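Local coordinates for immunoreactive 84kD antigen PG93 (PDB 5M11), which is an essential surface component of the type IX secretion system of Porphyromonas gingivalis and binds zinc and calcium ions, at residues 322-333 and 372-383; 387-395 and 420-429. All coordinates share one frame; numbering follows the deposited sequence.

Interaction 1 of 2, residues 322-333 and 372-383; sequences SHGRLYAASGLW and DAIDIAVSNGDP. With ZN (zinc ion), chain J; ZN (zinc ion), chain D.
Val378 CG2 sits over the centre of one face of the Tyr327 ring, 3.4 Å from the centroid and almost on the ring normal. At the edge of that ring Tyr327 OH donates to Pro383 O at 2.7 Å, from a position tilted off the carbonyl plane. The His323 ring carries Pro383 CD over one face, displaced toward the rim. Its edge faces the chain at Ser379: His323 NE2 donates to Ser379 O at 2.8 Å, the bond is fairly straight at 160°, and it runs close to both the ring and carbonyl planes. His323 ND1 binds a zinc ion at 2.0 Å. Metal and carbonyl therefore fix the rotation of the imidazole from its two nitrogens.

This is a junction between successive blades of a beta-propeller. Strand 325-329 belongs to one four-stranded antiparallel sheet, and strand 373-378 is the first strand of the next. Further along, Ile376 reaches across with both branches. Ile376 CG2 lies anti to the backbone N and meets Tyr327 CB at 3.8 Å. Ile376 CD1 touches Ala329 CB at 3.7 Å. Beyond Ala329, Ile374 CG2 packs against the carbonyl oxygens of Gly331 and Leu332.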
loop_
_atom_site.group_PDB
_atom_site.type_symbol
_atom_site.label_atom_id
_atom_site.label_comp_id
_atom_site.label_asym_id
_atom_site.label_seq_id
_atom_site.Cartn_x
_atom_site.Cartn_y
_atom_site.Cartn_z
ATOM N N SER A 322 4.578 -7.425 17.822
ATOM C CA SER A 322 5.080 -8.108 19.022
ATOM C C SER A 322 6.583 -7.879 19.211
ATOM O O SER A 322 7.293 -7.706 18.232
ATOM C CB SER A 322 4.810 -9.615 18.961
ATOM O OG SER A 322 3.663 -9.982 18.213
ATOM N N HIS A 323 7.059 -7.918 20.462
ATOM C CA HIS A 323 8.465 -7.795 20.854
ATOM C C HIS A 323 9.218 -6.668 20.113
ATOM O O HIS A 323 10.362 -6.882 19.687
ATOM C CB HIS A 323 9.212 -9.135 20.663
ATOM C CG HIS A 323 8.573 -10.329 21.317
ATOM N ND1 HIS A 323 8.307 -10.359 22.676
ATOM C CD2 HIS A 323 8.199 -11.511 20.775
ATOM C CE1 HIS A 323 7.771 -11.547 22.911
ATOM N NE2 HIS A 323 7.687 -12.274 21.798
ATOM N N GLY A 324 8.563 -5.495 19.995
ATOM C CA GLY A 324 9.059 -4.298 19.306
ATOM C C GLY A 324 9.320 -4.479 17.815
ATOM O O GLY A 324 10.155 -3.771 17.238
ATOM N N ARG A 325 8.615 -5.442 17.185
ATOM C CA ARG A 325 8.728 -5.812 15.782
ATOM C C ARG A 325 7.366 -5.934 15.145
ATOM O O ARG A 325 6.392 -6.320 15.810
ATOM C CB ARG A 325 9.445 -7.170 15.638
ATOM C CG ARG A 325 10.941 -7.088 15.528
ATOM C CD ARG A 325 11.600 -8.429 15.774
ATOM N NE ARG A 325 13.059 -8.304 15.776
ATOM C CZ ARG A 325 13.801 -8.130 16.866
ATOM N NH1 ARG A 325 13.234 -8.091 18.067
ATOM N NH2 ARG A 325 15.117 -8.000 16.766
ATOM N N LEU A 326 7.303 -5.646 13.835
ATOM C CA LEU A 326 6.096 -5.805 13.035
ATOM C C LEU A 326 6.247 -7.107 12.268
ATOM O O LEU A 326 7.328 -7.393 11.772
ATOM C CB LEU A 326 5.889 -4.597 12.095
ATOM C CG LEU A 326 4.670 -4.605 11.154
ATOM C CD1 LEU A 326 3.429 -4.105 11.845
ATOM C CD2 LEU A 326 4.930 -3.750 9.934
ATOM N N TYR A 327 5.190 -7.909 12.219
ATOM C CA TYR A 327 5.139 -9.174 11.494
ATOM C C TYR A 327 4.034 -9.029 10.467
ATOM O O TYR A 327 2.920 -8.670 10.829
ATOM C CB TYR A 327 4.902 -10.370 12.456
ATOM C CG TYR A 327 5.968 -10.567 13.520
ATOM C CD1 TYR A 327 6.906 -11.588 13.415
ATOM C CD2 TYR A 327 6.020 -9.745 14.646
ATOM C CE1 TYR A 327 7.882 -11.775 14.391
ATOM C CE2 TYR A 327 6.995 -9.922 15.627
ATOM C CZ TYR A 327 7.922 -10.940 15.493
ATOM O OH TYR A 327 8.875 -11.109 16.463
ATOM N N ALA A 328 4.353 -9.209 9.188
ATOM C CA ALA A 328 3.374 -9.061 8.119
ATOM C C ALA A 328 3.425 -10.204 7.107
ATOM O O ALA A 328 4.503 -10.708 6.765
ATOM C CB ALA A 328 3.588 -7.747 7.411
ATOM N N ALA A 329 2.228 -10.596 6.637
ATOM C CA ALA A 329 1.972 -11.639 5.641
ATOM C C ALA A 329 1.337 -10.992 4.435
ATOM O O ALA A 329 0.362 -10.248 4.573
ATOM C CB ALA A 329 1.058 -12.719 6.217
ATOM N N SER A 330 1.889 -11.238 3.261
ATOM C CA SER A 330 1.376 -10.591 2.070
ATOM C C SER A 330 0.293 -11.416 1.368
ATOM O O SER A 330 -0.731 -10.838 1.002
ATOM C CB SER A 330 2.519 -10.262 1.113
ATOM O OG SER A 330 3.143 -11.415 0.582
ATOM N N GLY A 331 0.545 -12.731 1.198
ATOM C CA GLY A 331 -0.277 -13.732 0.505
ATOM C C GLY A 331 -1.776 -13.540 0.550
ATOM O O GLY A 331 -2.313 -13.130 1.578
ATOM N N LEU A 332 -2.454 -13.847 -0.564
ATOM C CA LEU A 332 -3.897 -13.651 -0.743
ATOM C C LEU A 332 -4.792 -14.838 -0.298
ATOM O O LEU A 332 -4.345 -15.990 -0.229
ATOM C CB LEU A 332 -4.175 -13.335 -2.223
ATOM C CG LEU A 332 -4.368 -11.855 -2.585
ATOM C CD1 LEU A 332 -3.080 -11.039 -2.398
ATOM C CD2 LEU A 332 -4.841 -11.711 -4.015
ATOM N N TRP A 333 -6.075 -14.517 0.001
ATOM C CA TRP A 333 -7.134 -15.459 0.393
ATOM C C TRP A 333 -8.307 -15.364 -0.596
ATOM O O TRP A 333 -8.571 -14.305 -1.181
ATOM C CB TRP A 333 -7.622 -15.209 1.853
ATOM C CG TRP A 333 -8.804 -16.038 2.318
ATOM C CD1 TRP A 333 -8.759 -17.244 2.957
ATOM C CD2 TRP A 333 -10.201 -15.706 2.187
ATOM N NE1 TRP A 333 -10.036 -17.694 3.213
ATOM C CE2 TRP A 333 -10.940 -16.770 2.749
ATOM C CE3 TRP A 333 -10.904 -14.624 1.616
ATOM C CZ2 TRP A 333 -12.346 -16.778 2.774
ATOM C CZ3 TRP A 333 -12.294 -14.635 1.636
ATOM C CH2 TRP A 333 -13.001 -15.699 2.209
ATOM N N ASP A 372 0.881 -17.917 -0.798
ATOM C CA ASP A 372 -0.251 -17.389 -0.056
ATOM C C ASP A 372 -0.071 -17.547 1.441
ATOM O O ASP A 372 -0.867 -18.228 2.096
ATOM C CB ASP A 372 -1.579 -18.025 -0.519
ATOM C CG ASP A 372 -1.673 -18.270 -2.012
ATOM O OD1 ASP A 372 -1.756 -17.275 -2.773
ATOM O OD2 ASP A 372 -1.655 -19.455 -2.420
ATOM N N ALA A 373 0.983 -16.914 1.983
ATOM C CA ALA A 373 1.219 -16.836 3.423
ATOM C C ALA A 373 0.172 -15.859 3.964
ATOM O O ALA A 373 0.160 -14.700 3.551
ATOM C CB ALA A 373 2.639 -16.361 3.696
ATOM N N ILE A 374 -0.775 -16.337 4.779
ATOM C CA ILE A 374 -1.901 -15.489 5.185
ATOM C C ILE A 374 -2.040 -15.205 6.710
ATOM O O ILE A 374 -2.886 -14.369 7.072
ATOM C CB ILE A 374 -3.225 -16.085 4.647
ATOM C CG1 ILE A 374 -3.316 -17.591 4.925
ATOM C CG2 ILE A 374 -3.399 -15.776 3.167
ATOM C CD1 ILE A 374 -4.596 -17.996 5.224
ATOM N N ASP A 375 -1.267 -15.882 7.590
ATOM C CA ASP A 375 -1.344 -15.603 9.029
ATOM C C ASP A 375 -0.002 -15.852 9.735
ATOM O O ASP A 375 0.779 -16.727 9.353
ATOM C CB ASP A 375 -2.482 -16.386 9.733
ATOM C CG ASP A 375 -3.208 -15.653 10.875
ATOM O OD1 ASP A 375 -2.636 -14.677 11.433
ATOM O OD2 ASP A 375 -4.325 -16.075 11.233
ATOM N N ILE A 376 0.257 -15.029 10.755
ATOM C CA ILE A 376 1.441 -15.072 11.601
ATOM C C ILE A 376 1.010 -15.354 13.035
ATOM O O ILE A 376 -0.099 -14.973 13.448
ATOM C CB ILE A 376 2.266 -13.750 11.528
ATOM C CG1 ILE A 376 2.280 -13.112 10.097
ATOM C CG2 ILE A 376 3.696 -13.939 12.084
ATOM C CD1 ILE A 376 3.180 -13.793 9.012
ATOM N N ALA A 377 1.889 -16.042 13.784
ATOM C CA ALA A 377 1.747 -16.319 15.209
ATOM C C ALA A 377 3.126 -16.249 15.809
ATOM O O ALA A 377 3.989 -17.024 15.422
ATOM C CB ALA A 377 1.088 -17.670 15.455
ATOM N N VAL A 378 3.364 -15.261 16.673
ATOM C CA VAL A 378 4.662 -15.033 17.316
ATOM C C VAL A 378 4.643 -15.635 18.718
ATOM O O VAL A 378 3.666 -15.457 19.449
ATOM C CB VAL A 378 5.002 -13.519 17.377
ATOM C CG1 VAL A 378 6.435 -13.298 17.834
ATOM C CG2 VAL A 378 4.755 -12.844 16.042
ATOM N N SER A 379 5.722 -16.298 19.123
ATOM C CA SER A 379 5.758 -16.836 20.473
ATOM C C SER A 379 5.973 -15.708 21.492
ATOM O O SER A 379 6.362 -14.597 21.125
ATOM C CB SER A 379 6.845 -17.893 20.607
ATOM O OG SER A 379 8.123 -17.295 20.498
ATOM N N ASN A 380 5.651 -15.995 22.765
ATOM C CA ASN A 380 5.860 -15.129 23.928
ATOM C C ASN A 380 7.295 -15.365 24.376
ATOM O O ASN A 380 7.714 -16.521 24.491
ATOM C CB ASN A 380 4.850 -15.459 25.059
ATOM C CG ASN A 380 3.732 -16.444 24.716
ATOM O OD1 ASN A 380 2.820 -16.135 23.941
ATOM N ND2 ASN A 380 3.753 -17.638 25.324
ATOM N N GLY A 381 8.069 -14.304 24.525
ATOM C CA GLY A 381 9.461 -14.437 24.942
ATOM C C GLY A 381 10.496 -14.665 23.852
ATOM O O GLY A 381 11.642 -14.230 24.012
ATOM N N ASP A 382 10.141 -15.355 22.747
ATOM C CA ASP A 382 11.115 -15.587 21.672
ATOM C C ASP A 382 10.658 -14.870 20.364
ATOM O O ASP A 382 9.914 -15.446 19.572
ATOM C CB ASP A 382 11.380 -17.097 21.467
ATOM C CG ASP A 382 12.677 -17.465 20.753
ATOM O OD1 ASP A 382 12.969 -18.680 20.628
ATOM O OD2 ASP A 382 13.391 -16.546 20.291
ATOM N N PRO A 383 11.092 -13.602 20.134
ATOM C CA PRO A 383 10.688 -12.884 18.908
ATOM C C PRO A 383 11.060 -13.570 17.603
ATOM O O PRO A 383 10.302 -13.440 16.644
ATOM C CB PRO A 383 11.441 -11.548 19.004
ATOM C CG PRO A 383 12.527 -11.772 19.993
ATOM C CD PRO A 383 11.967 -12.759 20.971
HETATM ZN ZN ZN J . 9.913 -9.610 23.682
HETATM ZN ZN ZN D . 14.670 -18.073 19.411
#

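Interaction 2 of 2, residues 387-395 and 420-429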
loop_
_atom_site.group_PDB
_atom_site.type_symbol
_atom_site.label_atom_id
_atom_site.label_comp_id
_atom_site.label_asym_id
_atom_site.label_seq_id
_atom_site.Cartn_x
_atom_site.Cartn_y
_atom_site.Cartn_z
ATOM N N PHE A 387 5.452 -18.768 13.795
ATOM C CA PHE A 387 4.838 -19.692 12.845
ATOM C C PHE A 387 4.078 -18.923 11.764
ATOM O O PHE A 387 3.607 -17.794 12.001
ATOM C CB PHE A 387 3.898 -20.683 13.558
ATOM C CG PHE A 387 4.590 -21.852 14.225
ATOM C CD1 PHE A 387 4.790 -23.048 13.538
ATOM C CD2 PHE A 387 5.031 -21.762 15.537
ATOM C CE1 PHE A 387 5.434 -24.127 14.152
ATOM C CE2 PHE A 387 5.688 -22.834 16.144
ATOM C CZ PHE A 387 5.874 -24.012 15.453
ATOM N N VAL A 388 3.986 -19.524 10.561
ATOM C CA VAL A 388 3.282 -18.933 9.421
ATOM C C VAL A 388 2.335 -19.968 8.790
ATOM O O VAL A 388 2.741 -21.084 8.478
ATOM C CB VAL A 388 4.240 -18.316 8.366
ATOM C CG1 VAL A 388 3.460 -17.682 7.210
ATOM C CG2 VAL A 388 5.166 -17.286 9.007
ATOM N N GLY A 389 1.088 -19.562 8.597
ATOM C CA GLY A 389 0.070 -20.387 7.972
ATOM C C GLY A 389 -0.130 -19.982 6.533
ATOM O O GLY A 389 -0.482 -18.827 6.256
ATOM N N THR A 390 0.153 -20.914 5.607
ATOM C CA THR A 390 -0.039 -20.708 4.177
ATOM C C THR A 390 -1.349 -21.356 3.746
ATOM O O THR A 390 -1.689 -22.456 4.204
ATOM C CB THR A 390 1.131 -21.240 3.349
ATOM O OG1 THR A 390 1.303 -22.626 3.626
ATOM C CG2 THR A 390 2.427 -20.464 3.579
ATOM N N TRP A 391 -2.092 -20.670 2.874
ATOM C CA TRP A 391 -3.357 -21.198 2.397
ATOM C C TRP A 391 -3.095 -22.136 1.202
ATOM O O TRP A 391 -3.050 -21.702 0.045
ATOM C CB TRP A 391 -4.327 -20.057 2.075
ATOM C CG TRP A 391 -5.762 -20.472 2.110
ATOM C CD1 TRP A 391 -6.605 -20.583 1.044
ATOM C CD2 TRP A 391 -6.525 -20.838 3.269
ATOM N NE1 TRP A 391 -7.843 -21.002 1.463
ATOM C CE2 TRP A 391 -7.823 -21.169 2.827
ATOM C CE3 TRP A 391 -6.224 -20.969 4.639
ATOM C CZ2 TRP A 391 -8.821 -21.616 3.707
ATOM C CZ3 TRP A 391 -7.212 -21.417 5.505
ATOM C CH2 TRP A 391 -8.488 -21.743 5.037
ATOM N N GLY A 392 -2.852 -23.408 1.527
ATOM C CA GLY A 392 -2.558 -24.455 0.560
ATOM C C GLY A 392 -1.255 -25.208 0.763
ATOM O O GLY A 392 -1.184 -26.382 0.408
ATOM N N ASN A 393 -0.217 -24.568 1.343
ATOM C CA ASN A 393 1.103 -25.201 1.510
ATOM C C ASN A 393 1.482 -25.655 2.961
ATOM O O ASN A 393 2.590 -26.171 3.168
ATOM C CB ASN A 393 2.198 -24.282 0.968
ATOM C CG ASN A 393 2.286 -24.290 -0.534
ATOM O OD1 ASN A 393 2.716 -25.279 -1.157
ATOM N ND2 ASN A 393 1.883 -23.177 -1.144
ATOM N N GLY A 394 0.582 -25.486 3.924
ATOM C CA GLY A 394 0.817 -25.939 5.293
ATOM C C GLY A 394 1.263 -24.905 6.305
ATOM O O GLY A 394 1.071 -23.705 6.107
ATOM N N LEU A 395 1.812 -25.390 7.430
ATOM C CA LEU A 395 2.307 -24.576 8.537
ATOM C C LEU A 395 3.823 -24.494 8.470
ATOM O O LEU A 395 4.500 -25.496 8.208
ATOM C CB LEU A 395 1.851 -25.179 9.875
ATOM C CG LEU A 395 2.179 -24.426 11.163
ATOM C CD1 LEU A 395 1.656 -23.016 11.130
ATOM C CD2 LEU A 395 1.591 -25.132 12.339
ATOM N N GLY A 420 -1.763 -32.969 -0.873
ATOM C CA GLY A 420 -0.732 -31.934 -0.911
ATOM C C GLY A 420 -1.244 -30.518 -0.699
ATOM O O GLY A 420 -0.518 -29.551 -0.965
ATOM N N ASP A 421 -2.492 -30.382 -0.197
ATOM C CA ASP A 421 -3.142 -29.091 0.018
ATOM C C ASP A 421 -3.651 -28.903 1.466
ATOM O O ASP A 421 -4.742 -29.358 1.820
ATOM C CB ASP A 421 -4.293 -28.907 -0.980
ATOM C CG ASP A 421 -4.529 -27.458 -1.344
ATOM O OD1 ASP A 421 -4.014 -27.020 -2.405
ATOM O OD2 ASP A 421 -5.186 -26.746 -0.549
ATOM N N ALA A 422 -2.854 -28.207 2.288
ATOM C CA ALA A 422 -3.187 -27.914 3.678
ATOM C C ALA A 422 -3.272 -26.406 3.850
ATOM O O ALA A 422 -2.260 -25.700 3.786
ATOM C CB ALA A 422 -2.156 -28.524 4.613
ATOM N N ARG A 423 -4.502 -25.911 4.005
ATOM C CA ARG A 423 -4.777 -24.487 4.129
ATOM C C ARG A 423 -4.952 -24.094 5.606
ATOM O O ARG A 423 -5.970 -24.411 6.216
ATOM C CB ARG A 423 -5.979 -24.107 3.267
ATOM C CG ARG A 423 -7.079 -25.152 3.180
ATOM C CD ARG A 423 -8.092 -24.782 2.114
ATOM N NE ARG A 423 -7.520 -24.818 0.768
ATOM C CZ ARG A 423 -8.063 -25.457 -0.262
ATOM N NH1 ARG A 423 -9.189 -26.147 -0.106
ATOM N NH2 ARG A 423 -7.478 -25.432 -1.449
ATOM N N VAL A 424 -3.927 -23.399 6.166
ATOM C CA VAL A 424 -3.810 -23.003 7.578
ATOM C C VAL A 424 -4.068 -21.487 7.796
ATOM O O VAL A 424 -3.259 -20.655 7.365
ATOM C CB VAL A 424 -2.391 -23.392 8.138
ATOM C CG1 VAL A 424 -2.286 -23.154 9.646
ATOM C CG2 VAL A 424 -2.013 -24.833 7.799
ATOM N N LYS A 425 -5.147 -21.151 8.532
ATOM C CA LYS A 425 -5.489 -19.774 8.922
ATOM C C LYS A 425 -5.898 -19.750 10.417
ATOM O O LYS A 425 -6.045 -20.821 10.993
ATOM C CB LYS A 425 -6.590 -19.162 8.023
ATOM C CG LYS A 425 -6.623 -17.649 8.158
ATOM C CD LYS A 425 -7.631 -16.892 7.336
ATOM C CE LYS A 425 -7.331 -15.426 7.610
ATOM N NZ LYS A 425 -8.178 -14.492 6.834
ATOM N N ALA A 426 -6.066 -18.546 11.043
ATOM C CA ALA A 426 -6.453 -18.318 12.454
ATOM C C ALA A 426 -5.483 -18.993 13.473
ATOM O O ALA A 426 -5.933 -19.722 14.370
ATOM C CB ALA A 426 -7.889 -18.773 12.697
ATOM N N ILE A 427 -4.155 -18.705 13.356
ATOM C CA ILE A 427 -3.117 -19.274 14.245
ATOM C C ILE A 427 -2.726 -18.304 15.368
ATOM O O ILE A 427 -2.410 -17.137 15.100
ATOM C CB ILE A 427 -1.840 -19.783 13.506
ATOM C CG1 ILE A 427 -1.253 -18.724 12.525
ATOM C CG2 ILE A 427 -2.125 -21.112 12.827
ATOM C CD1 ILE A 427 0.225 -18.959 12.064
ATOM N N ALA A 428 -2.694 -18.811 16.622
ATOM C CA ALA A 428 -2.295 -18.024 17.789
ATOM C C ALA A 428 -1.600 -18.910 18.828
ATOM O O ALA A 428 -1.648 -20.136 18.723
ATOM C CB ALA A 428 -3.510 -17.338 18.397
ATOM N N PHE A 429 -0.926 -18.280 19.813
ATOM C CA PHE A 429 -0.241 -18.957 20.930
ATOM C C PHE A 429 -1.004 -18.749 22.246
ATOM O O PHE A 429 -1.563 -17.665 22.471
ATOM C CB PHE A 429 1.207 -18.434 21.103
ATOM C CG PHE A 429 2.272 -19.055 20.231
ATOM C CD1 PHE A 429 2.909 -20.227 20.610
ATOM C CD2 PHE A 429 2.679 -18.436 19.054
ATOM C CE1 PHE A 429 3.919 -20.783 19.815
ATOM C CE2 PHE A 429 3.693 -18.993 18.255
ATOM C CZ PHE A 429 4.305 -20.159 18.640
#
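Arg423 lays its aliphatic part across the indole of Trp391. Arg423 CB stands over the centre of the six-membered ring of Trp391, 3.3 Å from its centroid, a CH-pi contact. CG of Arg423 lies between the backbone N and the carbonyl carbon (chi1 36°), and the side chain is bent at chi3. Arg423 CD lies 3.6 Å from Trp391 CZ2, and the guanidinium plane is 27° from that of the indole. Asp421 of the same segment holds the far end through a salt bridge, with its OD2 2.8 Å from Arg423 NH2. At the other end of the indole, Trp391 CZ3 meets Lys425 CB at 3.4 Å. The lysine chain is extended and leads away to Tyr317, whose OH bonds NZ.

The contact joins neighbouring beta-propeller blades: segment 387-395 carries the second strand of one blade, the turn after it and the start of the third, and 422-429 opens the next. Backbone bonds tie them at the turn. Val424 N donates to Thr390 O almost linearly, and Ala422 O accepts from Gly394 N at 2.9 Å. Val424 directs CG2 at the Gly394 backbone and CG1 toward Leu395 CD1. Ile427 sends CD1 to the backbone of Phe387 and Gly389, 3.6 Å from Phe387 O. Beyond it, Phe429 CZ meets Phe387 CD2 at 3.6 Å; the two rings touch rim to rim, with planes at 52°.

In the fold
Interactions 1 and 2 are successive blade junctions, and their centres lie 12 Å apart. They share the sheet of strands 373-378, 386-390, 394-399 and 402-407. Strand 373-378 faces the preceding blade in interaction 1, and its neighbour 386-390 enters interaction 2. Probable backbone bonds couple them: Ala377 O to Phe387 N and Asp372 O to Trp391 N, both 2.8 Å. Ile374 and Asp375 form a classic beta bulge opposite Gly389. The rings of Trp333 and Trp391 also meet. Interaction 1 binds two zinc ions directly, one through His323 and one through Asp382, the latter shared with Asp384 and Lys399; interaction 2 binds none. Another zinc lies about 8 Å from the Lys425 side chain (nearest atoms).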